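Local atomic coordinates of protein (glyceraldehyde 3-phosphate dehydrogenase) (Sulfolobus solfataricus, PDB entry 1B7G), a protein that oxidises and phosphorylates D-glyceraldehyde 3-phosphate in glycolysis, using NADP or NAD as cofactor with a marked preference for NADP. Residues 40-54 with 60-74. The protein carries 1 engineered substitution. Sequence-based numbering, arbitrary orientation.
Sequences AFIAHRRGIRIYVPQ and FEESGIPVAGTVEDL. Engineered in segment 40-54: Val52 (natural residue Leu). Unlike the reference sequence in segment 40-54: Ile48 (reference Tyr). Unlike the reference sequence in segment 60-74: Glu72 (reference Asp), Asp73 (reference Tyr).
Tyr51 lies between Ala68 and Leu74, and following it outward shows how 40-54 meets 60-74. Its CB is 3.4 Å from Gly69 O. CG meets Leu74 CB at 3.6 Å, CD1 lies against Leu74 CB and CD1, and CD2 approaches Thr70 O. CE1 sits between Ala68 CB and Leu74 CD1, CE2 meets Ala68 CB, and CZ reaches that methyl at 3.5 Å. Ala68 CB and Leu74 CB stand over opposite ring faces, 15° and 20° off the normal, so both are CH-pi contacts. CG anti to the carbonyl carbon (chi1 -62°) turns the ring into the gap between them. Cut back to alanine, this position is likely to lose both CH-pi faces and leave Ala68 and Leu74 facing a gap. Backbone bonds on either side of Tyr51 fix the register: Ala68 N to Ile50 O (2.8 Å) and Val52 N to Gly69 O (3.1 Å). Next to it, engineered Val52 sets CG2 over the Phe60 ring; at the other end, Pro66 CD covers a face of the His44 ring. The contact joins helices 38-45, 57-61 and 71-77 around strand 50-51, an edge strand, within this chain, of the parallel Rossmann-type sheet; Tyr51 bonds through its backbone to Val31 of strand 26-32, against which Leu74 also packs.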
ATOM      1  N   ALA A  40       8.915  10.153  11.930  1.00 34.56           N
ATOM      2  CA  ALA A  40       9.271  11.509  12.323  1.00 35.25           C
ATOM      3  C   ALA A  40      10.002  12.275  11.220  1.00 37.34           C
ATOM      4  O   ALA A  40       9.741  13.462  10.997  1.00 36.25           O
ATOM      5  CB  ALA A  40      10.126  11.502  13.590  1.00 35.38           C
ATOM      6  N   PHE A  41      10.933  11.646  10.511  1.00 33.04           N
ATOM      7  CA  PHE A  41      11.641  12.265   9.410  1.00 38.04           C
ATOM      8  C   PHE A  41      10.648  12.829   8.395  1.00 41.26           C
ATOM      9  O   PHE A  41      10.630  13.996   8.003  1.00 33.90           O
ATOM     10  CB  PHE A  41      12.515  11.214   8.689  1.00 33.54           C
ATOM     11  CG  PHE A  41      13.395  11.824   7.621  1.00 35.43           C
ATOM     12  CD1 PHE A  41      14.431  12.667   7.970  1.00 44.22           C
ATOM     13  CD2 PHE A  41      13.200  11.546   6.285  1.00 42.84           C
ATOM     14  CE1 PHE A  41      15.246  13.228   7.005  1.00 48.28           C
ATOM     15  CE2 PHE A  41      14.001  12.100   5.311  1.00 46.84           C
ATOM     16  CZ  PHE A  41      15.036  12.953   5.671  1.00 40.89           C
ATOM     17  N   ILE A  42       9.757  11.939   7.956  1.00 36.28           N
ATOM     18  CA  ILE A  42       8.746  12.279   6.964  1.00 36.38           C
ATOM     19  C   ILE A  42       7.775  13.339   7.431  1.00 36.35           C
ATOM     20  O   ILE A  42       7.417  14.216   6.614  1.00 37.66           O
ATOM     21  CB  ILE A  42       8.048  11.018   6.421  1.00 28.82           C
ATOM     22  CG1 ILE A  42       9.099  10.126   5.789  1.00 30.65           C
ATOM     23  CG2 ILE A  42       6.952  11.430   5.423  1.00 30.97           C
ATOM     24  CD1 ILE A  42       8.629   8.832   5.172  1.00 33.26           C
ATOM     25  N   ALA A  43       7.402  13.376   8.698  1.00 30.64           N
ATOM     26  CA  ALA A  43       6.534  14.433   9.207  1.00 31.57           C
ATOM     27  C   ALA A  43       7.261  15.789   9.106  1.00 36.71           C
ATOM     28  O   ALA A  43       6.716  16.809   8.659  1.00 33.40           O
ATOM     29  CB  ALA A  43       6.201  14.147  10.666  1.00 34.01           C
ATOM     30  N   HIS A  44       8.494  15.805   9.635  1.00 34.14           N
ATOM     31  CA  HIS A  44       9.344  16.955   9.627  1.00 36.13           C
ATOM     32  C   HIS A  44       9.484  17.552   8.214  1.00 42.03           C
ATOM     33  O   HIS A  44       9.316  18.760   8.053  1.00 38.00           O
ATOM     34  CB  HIS A  44      10.768  16.700  10.149  1.00 36.95           C
ATOM     35  CG  HIS A  44      11.577  17.972   9.992  1.00 43.06           C
ATOM     36  ND1 HIS A  44      11.007  19.192  10.308  1.00 44.89           N
ATOM     37  CD2 HIS A  44      12.818  18.232   9.539  1.00 51.07           C
ATOM     38  CE1 HIS A  44      11.895  20.149  10.078  1.00 48.07           C
ATOM     39  NE2 HIS A  44      12.994  19.600   9.610  1.00 45.73           N
ATOM     40  N   ARG A  45       9.761  16.700   7.247  1.00 38.44           N
ATOM     41  CA  ARG A  45       9.876  17.097   5.863  1.00 49.38           C
ATOM     42  C   ARG A  45       8.593  17.674   5.305  1.00 51.53           C
ATOM     43  O   ARG A  45       8.649  18.583   4.474  1.00 54.06           O
ATOM     44  CB  ARG A  45      10.373  15.935   4.995  1.00 54.20           C
ATOM     45  CG  ARG A  45      11.863  15.667   5.228  1.00 74.72           C
ATOM     46  CD  ARG A  45      12.432  14.726   4.186  1.00 86.28           C
ATOM     47  NE  ARG A  45      12.816  15.370   2.944  1.00 90.42           N
ATOM     48  CZ  ARG A  45      12.008  15.634   1.925  1.00 95.29           C
ATOM     49  NH1 ARG A  45      10.724  15.303   1.956  1.00 95.95           N
ATOM     50  NH2 ARG A  45      12.502  16.238   0.849  1.00 95.42           N
ATOM     51  N   ARG A  46       7.428  17.252   5.798  1.00 49.43           N
ATOM     52  CA  ARG A  46       6.184  17.859   5.369  1.00 45.65           C
ATOM     53  C   ARG A  46       5.860  19.135   6.135  1.00 45.36           C
ATOM     54  O   ARG A  46       4.741  19.649   6.007  1.00 41.64           O
ATOM     55  CB  ARG A  46       5.041  16.847   5.539  1.00 53.28           C
ATOM     56  CG  ARG A  46       5.081  15.754   4.483  1.00 42.62           C
ATOM     57  CD  ARG A  46       3.838  14.902   4.542  1.00 47.85           C
ATOM     58  NE  ARG A  46       2.614  15.703   4.583  1.00 48.22           N
ATOM     59  CZ  ARG A  46       1.509  15.283   5.207  1.00 55.16           C
ATOM     60  NH1 ARG A  46       1.481  14.101   5.822  1.00 38.27           N
ATOM     61  NH2 ARG A  46       0.429  16.053   5.203  1.00 40.68           N
ATOM     62  N   GLY A  47       6.742  19.599   7.023  1.00 38.92           N
ATOM     63  CA  GLY A  47       6.491  20.834   7.750  1.00 44.14           C
ATOM     64  C   GLY A  47       5.713  20.670   9.041  1.00 44.40           C
ATOM     65  O   GLY A  47       5.344  21.647   9.714  1.00 38.63           O
ATOM     66  N   ILE A  48       5.472  19.408   9.425  1.00 40.60           N
ATOM     67  CA  ILE A  48       4.764  19.172  10.684  1.00 34.72           C
ATOM     68  C   ILE A  48       5.697  19.402  11.858  1.00 33.63           C
ATOM     69  O   ILE A  48       6.813  18.892  11.935  1.00 35.47           O
ATOM     70  CB  ILE A  48       4.169  17.736  10.676  1.00 32.58           C
ATOM     71  CG1 ILE A  48       3.136  17.618   9.545  1.00 26.12           C
ATOM     72  CG2 ILE A  48       3.506  17.459  12.021  1.00 32.33           C
ATOM     73  CD1 ILE A  48       2.748  16.167   9.233  1.00 36.83           C
ATOM     74  N   ARG A  49       5.275  20.211  12.806  1.00 33.05           N
ATOM     75  CA  ARG A  49       6.038  20.494  14.014  1.00 36.30           C
ATOM     76  C   ARG A  49       6.022  19.279  14.947  1.00 39.60           C
ATOM     77  O   ARG A  49       4.932  18.806  15.302  1.00 36.92           O
ATOM     78  CB  ARG A  49       5.415  21.684  14.748  1.00 34.89           C
ATOM     79  CG  ARG A  49       5.716  23.019  14.049  1.00 47.26           C
ATOM     80  CD  ARG A  49       5.096  24.176  14.837  1.00 55.90           C
ATOM     81  NE  ARG A  49       5.181  25.408  14.083  1.00 73.97           N
ATOM     82  CZ  ARG A  49       4.574  26.563  14.261  1.00 75.84           C
ATOM     83  NH1 ARG A  49       3.713  26.771  15.248  1.00 80.24           N
ATOM     84  NH2 ARG A  49       4.841  27.552  13.411  1.00 79.11           N
ATOM     85  N   ILE A  50       7.192  18.838  15.350  1.00 34.51           N
ATOM     86  CA  ILE A  50       7.331  17.711  16.249  1.00 38.13           C
ATOM     87  C   ILE A  50       7.785  18.101  17.643  1.00 40.53           C
ATOM     88  O   ILE A  50       8.800  18.764  17.841  1.00 39.11           O
ATOM     89  CB  ILE A  50       8.338  16.677  15.707  1.00 36.27           C
ATOM     90  CG1 ILE A  50       7.933  16.252  14.290  1.00 35.44           C
ATOM     91  CG2 ILE A  50       8.403  15.486  16.668  1.00 35.97           C
ATOM     92  CD1 ILE A  50       8.996  15.394  13.629  1.00 41.16           C
ATOM     93  N   TYR A  51       6.999  17.697  18.624  1.00 35.55           N
ATOM     94  CA  TYR A  51       7.250  17.963  20.027  1.00 33.51           C
ATOM     95  C   TYR A  51       7.627  16.638  20.695  1.00 37.58           C
ATOM     96  O   TYR A  51       7.125  15.587  20.264  1.00 32.11           O
ATOM     97  CB  TYR A  51       6.043  18.581  20.672  1.00 34.02           C
ATOM     98  CG  TYR A  51       5.613  19.924  20.114  1.00 38.50           C
ATOM     99  CD1 TYR A  51       5.020  20.046  18.880  1.00 31.22           C
ATOM    100  CD2 TYR A  51       5.775  21.077  20.889  1.00 37.77           C
ATOM    101  CE1 TYR A  51       4.624  21.284  18.395  1.00 41.95           C
ATOM    102  CE2 TYR A  51       5.360  22.318  20.421  1.00 40.60           C
ATOM    103  CZ  TYR A  51       4.791  22.416  19.171  1.00 43.17           C
ATOM    104  OH  TYR A  51       4.371  23.644  18.685  1.00 40.77           O
ATOM    105  N   VAL A  52       8.544  16.671  21.632  1.00 37.02           N
ATOM    106  CA  VAL A  52       9.114  15.468  22.232  1.00 33.87           C
ATOM    107  C   VAL A  52       9.129  15.569  23.751  1.00 44.10           C
ATOM    108  O   VAL A  52       9.410  16.649  24.272  1.00 48.79           O
ATOM    109  CB  VAL A  52      10.578  15.327  21.766  1.00 39.55           C
ATOM    110  CG1 VAL A  52      11.263  14.156  22.503  1.00 38.20           C
ATOM    111  CG2 VAL A  52      10.689  15.073  20.264  1.00 43.63           C
ATOM    112  N   PRO A  53       8.922  14.461  24.459  1.00 46.17           N
ATOM    113  CA  PRO A  53       8.974  14.465  25.908  1.00 45.98           C
ATOM    114  C   PRO A  53      10.325  14.975  26.388  1.00 48.24           C
ATOM    115  O   PRO A  53      11.363  14.513  25.928  1.00 46.45           O
ATOM    116  CB  PRO A  53       8.777  13.010  26.323  1.00 45.40           C
ATOM    117  CG  PRO A  53       8.184  12.346  25.135  1.00 45.24           C
ATOM    118  CD  PRO A  53       8.609  13.126  23.920  1.00 41.74           C
ATOM    119  N   GLN A  54      10.294  15.914  27.311  1.00 51.35           N
ATOM    120  CA  GLN A  54      11.460  16.520  27.932  1.00 61.96           C
ATOM    121  C   GLN A  54      12.661  15.600  28.051  1.00 63.49           C
ATOM    122  O   GLN A  54      13.752  15.893  27.545  1.00 61.88           O
ATOM    123  CB  GLN A  54      11.021  17.007  29.316  1.00 71.68           C
ATOM    124  CG  GLN A  54      11.996  17.831  30.118  1.00 83.11           C
ATOM    125  CD  GLN A  54      11.386  18.177  31.476  1.00 93.67           C
ATOM    126  OE1 GLN A  54      10.169  18.378  31.555  1.00 92.41           O
ATOM    127  NE2 GLN A  54      12.211  18.227  32.511  1.00100.33           N
ATOM    128  N   PHE A  60      16.475  12.582  20.786  1.00 52.03           N
ATOM    129  CA  PHE A  60      15.741  12.894  19.561  1.00 48.13           C
ATOM    130  C   PHE A  60      16.540  13.854  18.691  1.00 47.17           C
ATOM    131  O   PHE A  60      16.686  13.674  17.480  1.00 41.52           O
ATOM    132  CB  PHE A  60      14.369  13.478  19.893  1.00 43.11           C
ATOM    133  CG  PHE A  60      13.432  13.503  18.718  1.00 48.47           C
ATOM    134  CD1 PHE A  60      13.487  14.525  17.794  1.00 45.46           C
ATOM    135  CD2 PHE A  60      12.486  12.494  18.544  1.00 43.59           C
ATOM    136  CE1 PHE A  60      12.627  14.559  16.714  1.00 52.56           C
ATOM    137  CE2 PHE A  60      11.625  12.531  17.470  1.00 38.24           C
ATOM    138  CZ  PHE A  60      11.685  13.556  16.544  1.00 41.97           C
ATOM    139  N   GLU A  61      17.125  14.870  19.333  1.00 48.54           N
ATOM    140  CA  GLU A  61      17.876  15.891  18.616  1.00 55.86           C
ATOM    141  C   GLU A  61      19.179  15.409  18.022  1.00 55.58           C
ATOM    142  O   GLU A  61      19.637  15.967  17.007  1.00 54.89           O
ATOM    143  CB  GLU A  61      18.049  17.130  19.497  1.00 59.56           C
ATOM    144  CG  GLU A  61      16.728  17.867  19.713  1.00 65.07           C
ATOM    145  CD  GLU A  61      16.913  19.227  20.361  1.00 65.33           C
ATOM    146  OE1 GLU A  61      17.871  19.370  21.147  1.00 64.49           O
ATOM    147  OE2 GLU A  61      16.092  20.135  20.085  1.00 66.04           O
ATOM    148  N   GLU A  62      19.690  14.246  18.445  1.00 53.56           N
ATOM    149  CA  GLU A  62      20.860  13.663  17.798  1.00 57.38           C
ATOM    150  C   GLU A  62      20.573  13.387  16.321  1.00 56.61           C
ATOM    151  O   GLU A  62      21.501  13.232  15.530  1.00 58.33           O
ATOM    152  CB  GLU A  62      21.307  12.372  18.482  1.00 53.82           C
ATOM    153  CG  GLU A  62      21.920  12.507  19.855  1.00 68.28           C
ATOM    154  CD  GLU A  62      22.240  11.204  20.558  1.00 78.00           C
ATOM    155  OE1 GLU A  62      22.322  10.139  19.904  1.00 80.73           O
ATOM    156  OE2 GLU A  62      22.418  11.218  21.804  1.00 78.20           O
ATOM    157  N   SER A  63      19.308  13.229  15.931  1.00 53.87           N
ATOM    158  CA  SER A  63      18.925  12.922  14.570  1.00 50.54           C
ATOM    159  C   SER A  63      19.003  14.107  13.621  1.00 45.90           C
ATOM    160  O   SER A  63      18.917  13.972  12.398  1.00 40.61           O
ATOM    161  CB  SER A  63      17.468  12.391  14.567  1.00 51.28           C
ATOM    162  OG  SER A  63      16.579  13.392  15.050  1.00 45.73           O
ATOM    163  N   GLY A  64      19.002  15.323  14.171  1.00 49.12           N
ATOM    164  CA  GLY A  64      19.013  16.509  13.327  1.00 50.83           C
ATOM    165  C   GLY A  64      17.592  16.964  13.032  1.00 55.95           C
ATOM    166  O   GLY A  64      17.405  17.957  12.321  1.00 58.01           O
ATOM    167  N   ILE A  65      16.592  16.247  13.559  1.00 51.34           N
ATOM    168  CA  ILE A  65      15.210  16.717  13.327  1.00 46.73           C
ATOM    169  C   ILE A  65      14.914  17.707  14.437  1.00 45.95           C
ATOM    170  O   ILE A  65      15.106  17.396  15.613  1.00 46.94           O
ATOM    171  CB  ILE A  65      14.220  15.540  13.355  1.00 46.90           C
ATOM    172  CG1 ILE A  65      14.594  14.516  12.270  1.00 42.38           C
ATOM    173  CG2 ILE A  65      12.787  16.014  13.145  1.00 45.83           C
ATOM    174  CD1 ILE A  65      13.812  13.213  12.380  1.00 43.07           C
ATOM    175  N   PRO A  66      14.522  18.927  14.097  1.00 43.81           N
ATOM    176  CA  PRO A  66      14.238  19.923  15.107  1.00 44.74           C
ATOM    177  C   PRO A  66      13.005  19.547  15.932  1.00 45.45           C
ATOM    178  O   PRO A  66      12.068  19.003  15.373  1.00 41.17           O
ATOM    179  CB  PRO A  66      13.981  21.191  14.304  1.00 48.16           C
ATOM    180  CG  PRO A  66      13.592  20.723  12.944  1.00 49.26           C
ATOM    181  CD  PRO A  66      14.287  19.402  12.721  1.00 44.48           C
ATOM    182  N   VAL A  67      12.981  19.938  17.184  1.00 41.57           N
ATOM    183  CA  VAL A  67      11.964  19.762  18.170  1.00 43.02           C
ATOM    184  C   VAL A  67      11.327  21.091  18.578  1.00 46.31           C
ATOM    185  O   VAL A  67      11.974  21.934  19.212  1.00 47.56           O
ATOM    186  CB  VAL A  67      12.578  19.139  19.442  1.00 40.79           C
ATOM    187  CG1 VAL A  67      11.555  19.059  20.570  1.00 48.07           C
ATOM    188  CG2 VAL A  67      13.168  17.775  19.169  1.00 42.55           C
ATOM    189  N   ALA A  68      10.037  21.250  18.377  1.00 46.57           N
ATOM    190  CA  ALA A  68       9.326  22.484  18.651  1.00 45.72           C
ATOM    191  C   ALA A  68       9.098  22.775  20.109  1.00 46.06           C
ATOM    192  O   ALA A  68       8.873  23.939  20.468  1.00 45.55           O
ATOM    193  CB  ALA A  68       8.023  22.487  17.862  1.00 39.04           C
ATOM    194  N   GLY A  69       9.164  21.779  20.990  1.00 45.16           N
ATOM    195  CA  GLY A  69       8.921  22.009  22.412  1.00 40.80           C
ATOM    196  C   GLY A  69       8.611  20.678  23.103  1.00 38.64           C
ATOM    197  O   GLY A  69       8.709  19.645  22.455  1.00 41.97           O
ATOM    198  N   THR A  70       8.225  20.728  24.355  1.00 43.30           N
ATOM    199  CA  THR A  70       7.884  19.519  25.098  1.00 47.15           C
ATOM    200  C   THR A  70       6.470  19.068  24.720  1.00 46.23           C
ATOM    201  O   THR A  70       5.726  19.826  24.087  1.00 43.94           O
ATOM    202  CB  THR A  70       7.867  19.813  26.619  1.00 39.72           C
ATOM    203  OG1 THR A  70       6.832  20.788  26.847  1.00 45.95           O
ATOM    204  CG2 THR A  70       9.208  20.339  27.082  1.00 48.34           C
ATOM    205  N   VAL A  71       6.045  17.925  25.277  1.00 41.86           N
ATOM    206  CA  VAL A  71       4.650  17.524  25.033  1.00 36.75           C
ATOM    207  C   VAL A  71       3.714  18.495  25.715  1.00 32.39           C
ATOM    208  O   VAL A  71       2.699  18.936  25.153  1.00 37.26           O
ATOM    209  CB  VAL A  71       4.400  16.072  25.498  1.00 40.50           C
ATOM    210  CG1 VAL A  71       2.968  15.658  25.174  1.00 35.61           C
ATOM    211  CG2 VAL A  71       5.384  15.137  24.824  1.00 34.80           C
ATOM    212  N   GLU A  72       4.080  18.945  26.916  1.00 33.02           N
ATOM    213  CA  GLU A  72       3.327  19.941  27.646  1.00 37.04           C
ATOM    214  C   GLU A  72       3.148  21.225  26.843  1.00 36.68           C
ATOM    215  O   GLU A  72       2.074  21.836  26.859  1.00 35.39           O
ATOM    216  CB  GLU A  72       3.978  20.283  28.983  1.00 45.91           C
ATOM    217  CG  GLU A  72       3.766  19.234  30.064  1.00 61.10           C
ATOM    218  CD  GLU A  72       4.672  18.031  29.896  1.00 69.39           C
ATOM    219  OE1 GLU A  72       5.524  18.037  28.985  1.00 68.80           O
ATOM    220  OE2 GLU A  72       4.520  17.079  30.699  1.00 80.80           O
ATOM    221  N   ASP A  73       4.202  21.665  26.168  1.00 38.68           N
ATOM    222  CA  ASP A  73       4.107  22.850  25.327  1.00 35.42           C
ATOM    223  C   ASP A  73       3.000  22.663  24.291  1.00 39.01           C
ATOM    224  O   ASP A  73       2.107  23.524  24.194  1.00 36.76           O
ATOM    225  CB  ASP A  73       5.421  23.125  24.596  1.00 39.05           C
ATOM    226  CG  ASP A  73       6.468  23.696  25.562  1.00 32.32           C
ATOM    227  OD1 ASP A  73       6.063  24.299  26.564  1.00 36.14           O
ATOM    228  OD2 ASP A  73       7.652  23.471  25.305  1.00 37.65           O
ATOM    229  N   LEU A  74       3.088  21.532  23.585  1.00 36.83           N
ATOM    230  CA  LEU A  74       2.145  21.185  22.522  1.00 34.11           C
ATOM    231  C   LEU A  74       0.739  21.188  23.089  1.00 29.21           C
ATOM    232  O   LEU A  74      -0.175  21.780  22.535  1.00 34.36           O
ATOM    233  CB  LEU A  74       2.471  19.814  21.893  1.00 39.64           C
ATOM    234  CG  LEU A  74       1.409  19.208  20.971  1.00 39.57           C
ATOM    235  CD1 LEU A  74       1.161  20.074  19.741  1.00 38.05           C
ATOM    236  CD2 LEU A  74       1.776  17.794  20.500  1.00 33.76           C
TER
HETATM  237  O   HOH W   1       9.640  20.353  14.866  1.00 38.82           O
HETATM  238  O   HOH W   2       7.585  16.567  28.685  1.00 66.13           O